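Local structure of aminotransferase class-III (Sphaerobacter thermophilus DSM 20745, 6K8H) at residues R146-D151 against V195-N200; V115-Q120 against V273-T278. The protein is an omega-transaminase of the class-III aminotransferase family, in the PLP-dependent clan, and holds (5-hydroxy-4,6-dimethylpyridin-3-yl)methyl dihydrogen phosphate in its pocket. All blocks are in the same frame, centred on the assembly; numbering follows the deposited sequence.

Contact 1: R146-D151 against V195-N200; sequences RIAKFD and VVLPFN
Phe150 and Leu197 face each other across a parallel strand pair, 146-150 beside 194-197, at one margin of the mixed seven-stranded sheet in the large domain of this PLP-dependent fold; 194-197 is the outermost strand there within this chain. The backbones zip together by alternation: Val195 N donates to Ile147 O at 2.9 Å, Lys149 N to Val195 O, Leu197 N to Lys149 O, and Asp151 N, just beyond its strand, to Leu197 O.

Ala148, Phe150, Val195 and Leu197 share a face of the sheet. With CG anti to the carbonyl carbon (chi1 -70°), the Phe150 ring is set between Leu197 and Phe199 and covered on both faces. Leu197 CB lies over one, 3.9 Å from the ring centroid in a CH-pi contact, and Leu197 CD1 lies over the same face, also offset from the centre. The other face receives the edge of Phe199 in a T-shaped stack, planes at 87° and centroids 5.7 Å apart. Leu197 CD1 also reaches Ala148 CB at 3.7 Å. Thr205 of helix 202-211 and Leu241 of helix 235-248 add to the packing around Phe150.

On the reverse face, Val196 CG1 abuts Asp151 CB at 3.6 Å. The Asp151 carboxylate turns to Ser167 and Tyr386 through OD2. Lys149 sends its buried NZ to the carbonyl oxygens of Cys153, Ala161 and Val163, which grip the ammonium end by three hydrogen bonds. Where the strands give way to loop, a water bridges the two segments, donating to Asp151 O at 2.7 Å and accepting from Phe199 N at 2.8 Å.

Contact 2: V115-Q120 against V273-T278; sequences VPSLQQ and VTPDLT
Ser117 CB meets Thr274 CG2 at 3.7 Å, the closest approach between the two segments. In Thr274, chi1 of -51° puts OG1 beside the backbone N and leaves CG2 anti to it, turned to Ser117. Buried Ser117 carries the largest share of the contact: its CB also sits 4.1 Å from Pro275 CD, beside the proline ring. Leu118 CD2 comes to 4.2 Å from Thr278 CB, both residues being buried. The loose side is at Thr274, the only touching residue exposed to solvent.

Ser117 is presented by a type I beta turn from Val115 to Leu118, closed by Leu118 N to Val115 O at 3.0 Å, where the chain leaves helix 102-114 for strand 120-124, outermost in the seven-stranded sheet within this chain; Gln119 and Gln120 follow as a classic beta bulge opposite Gly295.

The hydroxyls of Ser117 and Thr278 stand 3.8 Å apart at OG and OG1, and a water joins them. It donates to Ser117 OG at 2.6 Å and lies equally near Thr278 OG1, to which it is also hydrogen-bonded. Gln268 of helix 266-271 grips the same pair from its amide end, OE1 bonded to Ser117 OG and NE2 to Thr278 OG1.

Overall arrangement
From the N terminus the chain first reaches 115-120, between helix 102-114 and strand 120-124, then crosses helix 127-142 into strand 146-150. About forty residues on, 195-200 returns beside that strand and closes the loop of contact 1. The chain then adds strands 216-221 and 251-255 before 273-278 closes the wider loop of contact 2, inside which contact 1 is wholly nested. Both reach the same seven-stranded sheet: contact 1 joins its last two strands at the 194-197 margin, while contact 2 ties the lead-in to strand 120-124, at the other margin, to the loop entering strand 277-281 and its first residues. Their centres are about 20 Å apart and they do not touch.

Contact 1: R146-D151 against V195-N200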
ATOM      1  N   ARG B 146      10.032 -19.823  -5.811  1.00 11.66           N
ATOM      2  CA  ARG B 146       9.775 -19.145  -7.076  1.00 12.22           C
ATOM      3  C   ARG B 146       8.281 -18.975  -7.347  1.00 11.87           C
ATOM      4  O   ARG B 146       7.430 -19.679  -6.801  1.00  7.85           O
ATOM      5  CB  ARG B 146      10.407 -19.905  -8.242  1.00 12.43           C
ATOM      6  CG  ARG B 146      11.910 -19.990  -8.154  1.00 20.35           C
ATOM      7  CD  ARG B 146      12.502 -20.690  -9.347  1.00 21.56           C
ATOM      8  NE  ARG B 146      13.946 -20.499  -9.363  1.00 32.11           N
ATOM      9  CZ  ARG B 146      14.753 -20.928 -10.328  1.00 35.72           C
ATOM     10  NH1 ARG B 146      14.252 -21.587 -11.365  1.00 28.69           N
ATOM     11  NH2 ARG B 146      16.062 -20.702 -10.246  1.00 39.49           N
ATOM     12  N   ILE B 147       7.973 -18.040  -8.247  1.00  9.61           N
ATOM     13  CA  ILE B 147       6.615 -17.855  -8.733  1.00  9.68           C
ATOM     14  C   ILE B 147       6.650 -17.783 -10.252  1.00  9.22           C
ATOM     15  O   ILE B 147       7.682 -17.508 -10.865  1.00  9.43           O
ATOM     16  CB  ILE B 147       5.948 -16.583  -8.163  1.00  9.49           C
ATOM     17  CG1 ILE B 147       6.531 -15.346  -8.853  1.00 10.66           C
ATOM     18  CG2 ILE B 147       6.116 -16.529  -6.640  1.00 14.81           C
ATOM     19  CD1 ILE B 147       5.780 -14.065  -8.591  1.00 11.80           C
ATOM     20  N   ALA B 148       5.493 -18.033 -10.853  1.00  9.13           N
ATOM     21  CA  ALA B 148       5.302 -17.894 -12.284  1.00  9.18           C
ATOM     22  C   ALA B 148       4.255 -16.821 -12.530  1.00  6.51           C
ATOM     23  O   ALA B 148       3.273 -16.719 -11.788  1.00  8.34           O
ATOM     24  CB  ALA B 148       4.867 -19.220 -12.921  1.00  8.14           C
ATOM     25  N   LYS B 149       4.486 -16.016 -13.556  1.00  7.01           N
ATOM     26  CA  LYS B 149       3.504 -15.039 -14.037  1.00  6.98           C
ATOM     27  C   LYS B 149       3.572 -15.011 -15.555  1.00  7.10           C
ATOM     28  O   LYS B 149       4.418 -15.669 -16.157  1.00  9.53           O
ATOM     29  CB  LYS B 149       3.749 -13.646 -13.458  1.00  9.21           C
ATOM     30  CG  LYS B 149       5.114 -13.082 -13.814  1.00  7.53           C
ATOM     31  CD  LYS B 149       5.126 -11.597 -13.575  1.00  9.89           C
ATOM     32  CE  LYS B 149       4.321 -10.874 -14.625  1.00  9.33           C
ATOM     33  NZ  LYS B 149       4.609  -9.413 -14.600  1.00 10.73           N
ATOM     34  N   PHE B 150       2.695 -14.232 -16.183  1.00  8.53           N
ATOM     35  CA  PHE B 150       2.564 -14.237 -17.634  1.00  7.54           C
ATOM     36  C   PHE B 150       3.192 -12.993 -18.259  1.00  7.72           C
ATOM     37  O   PHE B 150       3.042 -11.880 -17.749  1.00  8.63           O
ATOM     38  CB  PHE B 150       1.088 -14.392 -18.030  1.00  7.79           C
ATOM     39  CG  PHE B 150       0.552 -15.767 -17.726  1.00  9.06           C
ATOM     40  CD1 PHE B 150       0.096 -16.089 -16.455  1.00  7.77           C
ATOM     41  CD2 PHE B 150       0.601 -16.768 -18.687  1.00  7.54           C
ATOM     42  CE1 PHE B 150      -0.350 -17.379 -16.156  1.00  7.89           C
ATOM     43  CE2 PHE B 150       0.150 -18.053 -18.402  1.00  7.55           C
ATOM     44  CZ  PHE B 150      -0.330 -18.357 -17.132  1.00  9.12           C
ATOM     45  N   ASP B 151       3.895 -13.214 -19.369  1.00  9.31           N
ATOM     46  CA  ASP B 151       4.610 -12.167 -20.092  1.00 10.32           C
ATOM     47  C   ASP B 151       3.699 -10.993 -20.445  1.00  8.73           C
ATOM     48  O   ASP B 151       2.568 -11.177 -20.910  1.00 11.40           O
ATOM     49  CB  ASP B 151       5.203 -12.771 -21.361  1.00  9.05           C
ATOM     50  CG  ASP B 151       6.290 -11.920 -21.960  1.00  9.63           C
ATOM     51  OD1 ASP B 151       6.945 -11.174 -21.212  1.00  9.87           O
ATOM     52  OD2 ASP B 151       6.514 -12.008 -23.182  1.00 11.48           O
ATOM     53  N   VAL B 195       9.365 -17.303 -13.197  1.00 10.42           N
ATOM     54  CA  VAL B 195       9.146 -18.077 -14.418  1.00 10.02           C
ATOM     55  C   VAL B 195       8.071 -17.366 -15.237  1.00  7.54           C
ATOM     56  O   VAL B 195       6.927 -17.238 -14.783  1.00  9.08           O
ATOM     57  CB  VAL B 195       8.720 -19.522 -14.091  1.00 12.90           C
ATOM     58  CG1 VAL B 195       8.394 -20.308 -15.383  1.00 11.90           C
ATOM     59  CG2 VAL B 195       9.783 -20.249 -13.276  1.00 12.43           C
ATOM     60  N   VAL B 196       8.423 -16.926 -16.446  1.00  7.66           N
ATOM     61  CA  VAL B 196       7.529 -16.128 -17.290  1.00  7.65           C
ATOM     62  C   VAL B 196       6.886 -17.033 -18.336  1.00  7.88           C
ATOM     63  O   VAL B 196       7.575 -17.611 -19.184  1.00  8.44           O
ATOM     64  CB  VAL B 196       8.275 -14.960 -17.959  1.00 10.46           C
ATOM     65  CG1 VAL B 196       7.283 -14.063 -18.677  1.00  6.58           C
ATOM     66  CG2 VAL B 196       9.053 -14.142 -16.914  1.00  9.86           C
ATOM     67  N   LEU B 197       5.554 -17.141 -18.285  1.00  9.26           N
ATOM     68  CA  LEU B 197       4.704 -18.018 -19.072  1.00  9.75           C
ATOM     69  C   LEU B 197       4.031 -17.255 -20.205  1.00  8.94           C
ATOM     70  O   LEU B 197       3.873 -16.032 -20.145  1.00 10.29           O
ATOM     71  CB  LEU B 197       3.625 -18.662 -18.189  1.00  7.07           C
ATOM     72  CG  LEU B 197       4.070 -19.262 -16.850  1.00  8.42           C
ATOM     73  CD1 LEU B 197       2.865 -19.553 -15.980  1.00 11.01           C
ATOM     74  CD2 LEU B 197       4.875 -20.518 -17.085  1.00  9.83           C
ATOM     75  N   PRO B 198       3.628 -17.956 -21.270  1.00  9.15           N
ATOM     76  CA  PRO B 198       2.889 -17.298 -22.363  1.00  7.76           C
ATOM     77  C   PRO B 198       1.373 -17.321 -22.178  1.00 10.77           C
ATOM     78  O   PRO B 198       0.765 -18.402 -22.150  1.00  9.52           O
ATOM     79  CB  PRO B 198       3.309 -18.105 -23.599  1.00 13.12           C
ATOM     80  CG  PRO B 198       3.628 -19.488 -23.061  1.00 11.63           C
ATOM     81  CD  PRO B 198       4.079 -19.315 -21.619  1.00 10.27           C
ATOM     82  N   PHE B 199       0.747 -16.140 -22.069  1.00  6.43           N
ATOM     83  CA  PHE B 199      -0.694 -16.086 -21.825  1.00 10.34           C
ATOM     84  C   PHE B 199      -1.449 -16.715 -22.997  1.00 11.66           C
ATOM     85  O   PHE B 199      -1.107 -16.501 -24.162  1.00 10.40           O
ATOM     86  CB  PHE B 199      -1.137 -14.633 -21.596  1.00  7.57           C
ATOM     87  CG  PHE B 199      -2.531 -14.483 -21.018  1.00 10.20           C
ATOM     88  CD1 PHE B 199      -2.760 -14.639 -19.654  1.00 10.57           C
ATOM     89  CD2 PHE B 199      -3.609 -14.184 -21.840  1.00  8.20           C
ATOM     90  CE1 PHE B 199      -4.034 -14.482 -19.111  1.00  7.95           C
ATOM     91  CE2 PHE B 199      -4.885 -14.038 -21.299  1.00 10.57           C
ATOM     92  CZ  PHE B 199      -5.094 -14.192 -19.932  1.00  9.49           C
ATOM     93  N   ASN B 200      -2.448 -17.547 -22.678  1.00 11.64           N
ATOM     94  CA  ASN B 200      -3.314 -18.190 -23.683  1.00 13.72           C
ATOM     95  C   ASN B 200      -2.544 -19.122 -24.622  1.00 16.18           C
ATOM     96  O   ASN B 200      -2.953 -19.358 -25.764  1.00 15.49           O
ATOM     97  CB  ASN B 200      -4.096 -17.159 -24.507  1.00  9.64           C
ATOM     98  CG  ASN B 200      -5.498 -16.946 -23.985  1.00 12.96           C
ATOM     99  OD1 ASN B 200      -6.106 -17.857 -23.424  1.00 11.85           O
ATOM    100  ND2 ASN B 200      -6.022 -15.735 -24.160  1.00 10.65           N
TER
HETATM  101  O   HOH W   1       1.846 -13.585 -21.982  1.00  8.25           O

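Contact 2: V115-Q120 against V273-T278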
ATOM      1  N   VAL B 115     -18.196 -14.302  -3.709  1.00 11.68           N
ATOM      2  CA  VAL B 115     -17.197 -15.014  -4.521  1.00 12.26           C
ATOM      3  C   VAL B 115     -17.008 -16.392  -3.975  1.00 13.61           C
ATOM      4  O   VAL B 115     -16.547 -16.559  -2.819  1.00 13.24           O
ATOM      5  CB  VAL B 115     -15.857 -14.258  -4.564  1.00 11.36           C
ATOM      6  CG1 VAL B 115     -14.899 -14.967  -5.517  1.00  9.82           C
ATOM      7  CG2 VAL B 115     -16.034 -12.784  -4.950  1.00 12.50           C
ATOM      8  N   PRO B 116     -17.279 -17.464  -4.738  1.00 11.67           N
ATOM      9  CA  PRO B 116     -17.235 -18.824  -4.176  1.00 12.37           C
ATOM     10  C   PRO B 116     -15.878 -19.228  -3.608  1.00 15.68           C
ATOM     11  O   PRO B 116     -15.826 -19.781  -2.503  1.00 16.34           O
ATOM     12  CB  PRO B 116     -17.625 -19.701  -5.371  1.00 17.34           C
ATOM     13  CG  PRO B 116     -18.521 -18.795  -6.203  1.00 20.23           C
ATOM     14  CD  PRO B 116     -17.887 -17.424  -6.085  1.00 13.45           C
ATOM     15  N   SER B 117     -14.780 -18.957  -4.323  1.00 11.45           N
ATOM     16  CA  SER B 117     -13.445 -19.316  -3.845  1.00 12.90           C
ATOM     17  C   SER B 117     -13.063 -18.605  -2.554  1.00 10.88           C
ATOM     18  O   SER B 117     -12.126 -19.044  -1.879  1.00 10.88           O
ATOM     19  CB  SER B 117     -12.390 -19.018  -4.922  1.00 11.98           C
ATOM     20  OG  SER B 117     -12.015 -17.647  -4.906  1.00 14.62           O
ATOM     21  N   LEU B 118     -13.703 -17.486  -2.231  1.00 10.09           N
ATOM     22  CA  LEU B 118     -13.314 -16.729  -1.042  1.00  8.45           C
ATOM     23  C   LEU B 118     -13.989 -17.334   0.181  1.00 11.63           C
ATOM     24  O   LEU B 118     -15.183 -17.126   0.421  1.00 10.34           O
ATOM     25  CB  LEU B 118     -13.672 -15.255  -1.188  1.00 10.53           C
ATOM     26  CG  LEU B 118     -13.011 -14.499  -2.339  1.00 10.80           C
ATOM     27  CD1 LEU B 118     -13.430 -13.034  -2.329  1.00 10.71           C
ATOM     28  CD2 LEU B 118     -11.505 -14.649  -2.268  1.00 10.02           C
ATOM     29  N   GLN B 119     -13.211 -18.081   0.962  1.00 11.53           N
ATOM     30  CA  GLN B 119     -13.636 -18.555   2.271  1.00 13.35           C
ATOM     31  C   GLN B 119     -13.190 -17.608   3.375  1.00 12.14           C
ATOM     32  O   GLN B 119     -13.945 -17.368   4.325  1.00 12.20           O
ATOM     33  CB  GLN B 119     -13.066 -19.955   2.538  1.00 14.02           C
ATOM     34  CG  GLN B 119     -13.269 -20.954   1.410  1.00 17.18           C
ATOM     35  CD  GLN B 119     -12.945 -22.375   1.837  1.00 21.27           C
ATOM     36  OE1 GLN B 119     -11.847 -22.657   2.333  1.00 17.77           O
ATOM     37  NE2 GLN B 119     -13.911 -23.276   1.668  1.00 25.35           N
ATOM     38  N   GLN B 120     -11.973 -17.065   3.263  1.00  9.03           N
ATOM     39  CA  GLN B 120     -11.491 -16.042   4.183  1.00 10.00           C
ATOM     40  C   GLN B 120     -10.719 -14.983   3.407  1.00  9.19           C
ATOM     41  O   GLN B 120     -10.168 -15.260   2.338  1.00  9.06           O
ATOM     42  CB  GLN B 120     -10.579 -16.626   5.277  1.00  9.48           C
ATOM     43  CG  GLN B 120     -11.271 -17.638   6.198  1.00 12.57           C
ATOM     44  CD  GLN B 120     -10.306 -18.335   7.127  1.00 11.90           C
ATOM     45  OE1 GLN B 120      -9.118 -18.449   6.836  1.00 12.17           O
ATOM     46  NE2 GLN B 120     -10.812 -18.805   8.256  1.00 16.03           N
ATOM     47  N   VAL B 273     -13.572 -21.187 -12.986  1.00 13.48           N
ATOM     48  CA  VAL B 273     -12.356 -21.778 -12.439  1.00 13.60           C
ATOM     49  C   VAL B 273     -12.131 -21.231 -11.033  1.00 15.67           C
ATOM     50  O   VAL B 273     -12.258 -20.025 -10.807  1.00 15.65           O
ATOM     51  CB  VAL B 273     -11.136 -21.502 -13.340  1.00 15.90           C
ATOM     52  CG1 VAL B 273      -9.856 -21.970 -12.672  1.00 17.39           C
ATOM     53  CG2 VAL B 273     -11.309 -22.195 -14.698  1.00 15.87           C
ATOM     54  N   THR B 274     -11.795 -22.125 -10.091  1.00 11.37           N
ATOM     55  CA  THR B 274     -11.662 -21.778  -8.682  1.00 11.90           C
ATOM     56  C   THR B 274     -10.187 -21.632  -8.338  1.00 13.45           C
ATOM     57  O   THR B 274      -9.493 -22.651  -8.191  1.00 12.57           O
ATOM     58  CB  THR B 274     -12.298 -22.857  -7.800  1.00 17.22           C
ATOM     59  OG1 THR B 274     -13.631 -23.140  -8.252  1.00 17.53           O
ATOM     60  CG2 THR B 274     -12.324 -22.417  -6.341  1.00 18.51           C
ATOM     61  N   PRO B 275      -9.668 -20.421  -8.174  1.00 11.00           N
ATOM     62  CA  PRO B 275      -8.265 -20.269  -7.779  1.00 10.50           C
ATOM     63  C   PRO B 275      -8.098 -20.600  -6.301  1.00 10.65           C
ATOM     64  O   PRO B 275      -9.066 -20.729  -5.548  1.00  9.60           O
ATOM     65  CB  PRO B 275      -7.958 -18.793  -8.058  1.00  9.67           C
ATOM     66  CG  PRO B 275      -9.312 -18.106  -7.971  1.00 10.86           C
ATOM     67  CD  PRO B 275     -10.334 -19.128  -8.415  1.00 11.49           C
ATOM     68  N   ASP B 276      -6.841 -20.743  -5.897  1.00  7.99           N
ATOM     69  CA  ASP B 276      -6.550 -20.946  -4.484  1.00  8.96           C
ATOM     70  C   ASP B 276      -6.562 -19.623  -3.736  1.00  9.27           C
ATOM     71  O   ASP B 276      -7.040 -19.552  -2.593  1.00  7.16           O
ATOM     72  CB  ASP B 276      -5.207 -21.660  -4.338  1.00  9.29           C
ATOM     73  CG  ASP B 276      -5.192 -22.998  -5.067  1.00 15.02           C
ATOM     74  OD1 ASP B 276      -6.006 -23.881  -4.702  1.00 17.41           O
ATOM     75  OD2 ASP B 276      -4.396 -23.151  -6.019  1.00 12.66           O
ATOM     76  N   LEU B 277      -6.044 -18.573  -4.370  1.00  6.12           N
ATOM     77  CA  LEU B 277      -6.076 -17.223  -3.827  1.00  5.73           C
ATOM     78  C   LEU B 277      -6.524 -16.258  -4.907  1.00  6.20           C
ATOM     79  O   LEU B 277      -6.366 -16.512  -6.103  1.00  7.55           O
ATOM     80  CB  LEU B 277      -4.707 -16.760  -3.296  1.00  5.37           C
ATOM     81  CG  LEU B 277      -4.106 -17.525  -2.112  1.00  7.63           C
ATOM     82  CD1 LEU B 277      -2.719 -17.011  -1.805  1.00  3.75           C
ATOM     83  CD2 LEU B 277      -4.992 -17.460  -0.872  1.00  5.79           C
ATOM     84  N   THR B 278      -7.064 -15.130  -4.461  1.00  8.06           N
ATOM     85  CA  THR B 278      -7.429 -14.006  -5.310  1.00  7.10           C
ATOM     86  C   THR B 278      -6.920 -12.723  -4.665  1.00  8.58           C
ATOM     87  O   THR B 278      -7.124 -12.504  -3.465  1.00 10.18           O
ATOM     88  CB  THR B 278      -8.943 -13.922  -5.516  1.00  7.93           C
ATOM     89  OG1 THR B 278      -9.438 -15.160  -6.035  1.00 10.30           O
ATOM     90  CG2 THR B 278      -9.267 -12.833  -6.521  1.00  9.16           C
TER
HETATM   91  O   HOH W   2      -9.496 -17.094  -4.333  1.00 11.20           O